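Local coordinates for protein BCL2-like 10 (Danio rerio, PDB 6FBX) that restrains apoptosis as a pro-survival member of the Bcl-2 family, here holding the BH3 peptide of Bad, at residues A[71-76]-A[96-101]. Sequence-based numbering, arbitrary orientation.
Sequences KCLQSV and TFTGVL
Leu-73 of helix 69-80 meets Phe-97 and Thr-98 of helix 88-107, the central helix of the all-helical Bcl-2 fold, beside the groove that holds the Bad BH3 peptide. The nearest CA atoms across the contact, those of Leu-73 and Thr-98, are 8.3 Å apart. At this spacing the backbones stay well apart, and the contact is made by side chains alone, with no hydrogen bond between the segments. The CB of Leu-73 points toward helix 88-107, and with CG opposite its own amide nitrogen (chi1 180°) the two methyls make the contacts there. CD1 of Leu-73 comes to the edge of the Phe-97 ring, near the ring plane, 3.9 Å from CD2 of Phe-97; the two side chains run past each other in opposite senses. The same methyl also lies near the Thr-98 hydroxyl, CD1 of Leu-73 being 4.0 Å from OG1 of Thr-98. Phe-61 of helix 51-65 makes an edge-to-face pair with the Phe-97 ring, and an apolar side chain of the bound Bad peptide also packs on Phe-97, so the contact is continuous with the groove. Val-76, one turn beyond Leu-73, likewise packs on the peptide. Thr-98 lies across the leucine at about a right angle. Its buried hydroxyl is hydrogen-bonded to the carbonyl of Ile-94 in its own helix, while OG1 of Thr-98 sits 3.6 Å from CD2 of Leu-73.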
loop_
_atom_site.group_PDB
_atom_site.type_symbol
_atom_site.label_atom_id
_atom_site.label_comp_id
_atom_site.label_asym_id
_atom_site.label_seq_id
_atom_site.Cartn_x
_atom_site.Cartn_y
_atom_site.Cartn_z
ATOM N N LYS A 71 -12.939 2.229 2.025
ATOM C CA LYS A 71 -13.599 2.623 0.785
ATOM C C LYS A 71 -12.873 3.792 0.134
ATOM O O LYS A 71 -12.656 3.800 -1.084
ATOM C CB LYS A 71 -15.060 2.979 1.063
ATOM C CG LYS A 71 -15.858 3.391 -0.168
ATOM C CD LYS A 71 -15.911 2.281 -1.206
ATOM C CE LYS A 71 -16.915 2.596 -2.303
ATOM N NZ LYS A 71 -16.879 1.596 -3.404
ATOM N N CYS A 72 -12.487 4.790 0.930
ATOM C CA CYS A 72 -11.764 5.933 0.385
ATOM C C CYS A 72 -10.417 5.513 -0.190
ATOM O O CYS A 72 -9.975 6.068 -1.202
ATOM C CB CYS A 72 -11.581 6.997 1.468
ATOM S SG CYS A 72 -13.142 7.651 2.137
ATOM N N LEU A 73 -9.755 4.533 0.434
ATOM C CA LEU A 73 -8.464 4.071 -0.064
ATOM C C LEU A 73 -8.609 3.394 -1.421
ATOM O O LEU A 73 -7.746 3.549 -2.294
ATOM C CB LEU A 73 -7.819 3.120 0.948
ATOM C CG LEU A 73 -6.454 2.529 0.584
ATOM C CD1 LEU A 73 -5.400 3.620 0.444
ATOM C CD2 LEU A 73 -6.019 1.503 1.617
ATOM N N GLN A 74 -9.693 2.641 -1.622
ATOM C CA GLN A 74 -9.937 2.041 -2.929
ATOM C C GLN A 74 -10.000 3.107 -4.016
ATOM O O GLN A 74 -9.462 2.918 -5.113
ATOM C CB GLN A 74 -11.234 1.230 -2.908
ATOM C CG GLN A 74 -11.157 -0.047 -2.096
ATOM C CD GLN A 74 -12.474 -0.798 -2.071
ATOM O OE1 GLN A 74 -13.541 -0.207 -2.235
ATOM N NE2 GLN A 74 -12.404 -2.110 -1.871
ATOM N N SER A 75 -10.650 4.236 -3.731
ATOM C CA SER A 75 -10.773 5.282 -4.741
ATOM C C SER A 75 -9.424 5.935 -5.021
ATOM O O SER A 75 -9.133 6.302 -6.165
ATOM C CB SER A 75 -11.799 6.325 -4.301
ATOM O OG SER A 75 -11.391 6.977 -3.112
ATOM N N VAL A 76 -8.585 6.081 -3.994
ATOM C CA VAL A 76 -7.248 6.631 -4.203
ATOM C C VAL A 76 -6.403 5.674 -5.038
ATOM O O VAL A 76 -5.736 6.085 -5.994
ATOM C CB VAL A 76 -6.585 6.948 -2.849
ATOM C CG1 VAL A 76 -5.114 7.323 -3.034
ATOM C CG2 VAL A 76 -7.326 8.080 -2.155
ATOM N N THR A 96 3.274 2.340 1.606
ATOM C CA THR A 96 3.764 3.458 2.408
ATOM C C THR A 96 2.608 4.297 2.931
ATOM O O THR A 96 2.535 4.607 4.125
ATOM C CB THR A 96 4.707 4.333 1.582
ATOM O OG1 THR A 96 5.780 3.538 1.064
ATOM C CG2 THR A 96 5.275 5.459 2.440
ATOM N N PHE A 97 1.697 4.683 2.038
ATOM C CA PHE A 97 0.570 5.517 2.436
ATOM C C PHE A 97 -0.290 4.819 3.480
ATOM O O PHE A 97 -0.706 5.436 4.467
ATOM C CB PHE A 97 -0.258 5.879 1.205
ATOM C CG PHE A 97 -1.426 6.766 1.503
ATOM C CD1 PHE A 97 -1.243 7.976 2.139
ATOM C CD2 PHE A 97 -2.706 6.396 1.128
ATOM C CE1 PHE A 97 -2.317 8.798 2.415
ATOM C CE2 PHE A 97 -3.786 7.217 1.399
ATOM C CZ PHE A 97 -3.589 8.419 2.040
ATOM N N THR A 98 -0.565 3.529 3.285
ATOM C CA THR A 98 -1.424 2.812 4.224
ATOM C C THR A 98 -0.744 2.650 5.577
ATOM O O THR A 98 -1.405 2.690 6.620
ATOM C CB THR A 98 -1.812 1.454 3.642
ATOM O OG1 THR A 98 -2.463 1.650 2.380
ATOM C CG2 THR A 98 -2.756 0.715 4.576
ATOM N N GLY A 99 0.577 2.471 5.580
ATOM C CA GLY A 99 1.307 2.419 6.835
ATOM C C GLY A 99 1.212 3.711 7.623
ATOM O O GLY A 99 1.056 3.693 8.846
ATOM N N VAL A 100 1.321 4.852 6.937
ATOM C CA VAL A 100 1.171 6.136 7.615
ATOM C C VAL A 100 -0.268 6.319 8.074
ATOM O O VAL A 100 -0.527 6.800 9.185
ATOM C CB VAL A 100 1.621 7.284 6.691
ATOM C CG1 VAL A 100 1.390 8.636 7.358
ATOM C CG2 VAL A 100 3.086 7.125 6.320
ATOM N N LEU A 101 -1.222 5.945 7.224
ATOM C CA LEU A 101 -2.633 5.998 7.585
ATOM C C LEU A 101 -2.896 5.199 8.854
ATOM O O LEU A 101 -3.537 5.686 9.792
ATOM C CB LEU A 101 -3.455 5.455 6.415
ATOM C CG LEU A 101 -4.870 5.921 6.106
ATOM C CD1 LEU A 101 -5.071 7.406 6.345
ATOM C CD2 LEU A 101 -5.155 5.566 4.654
#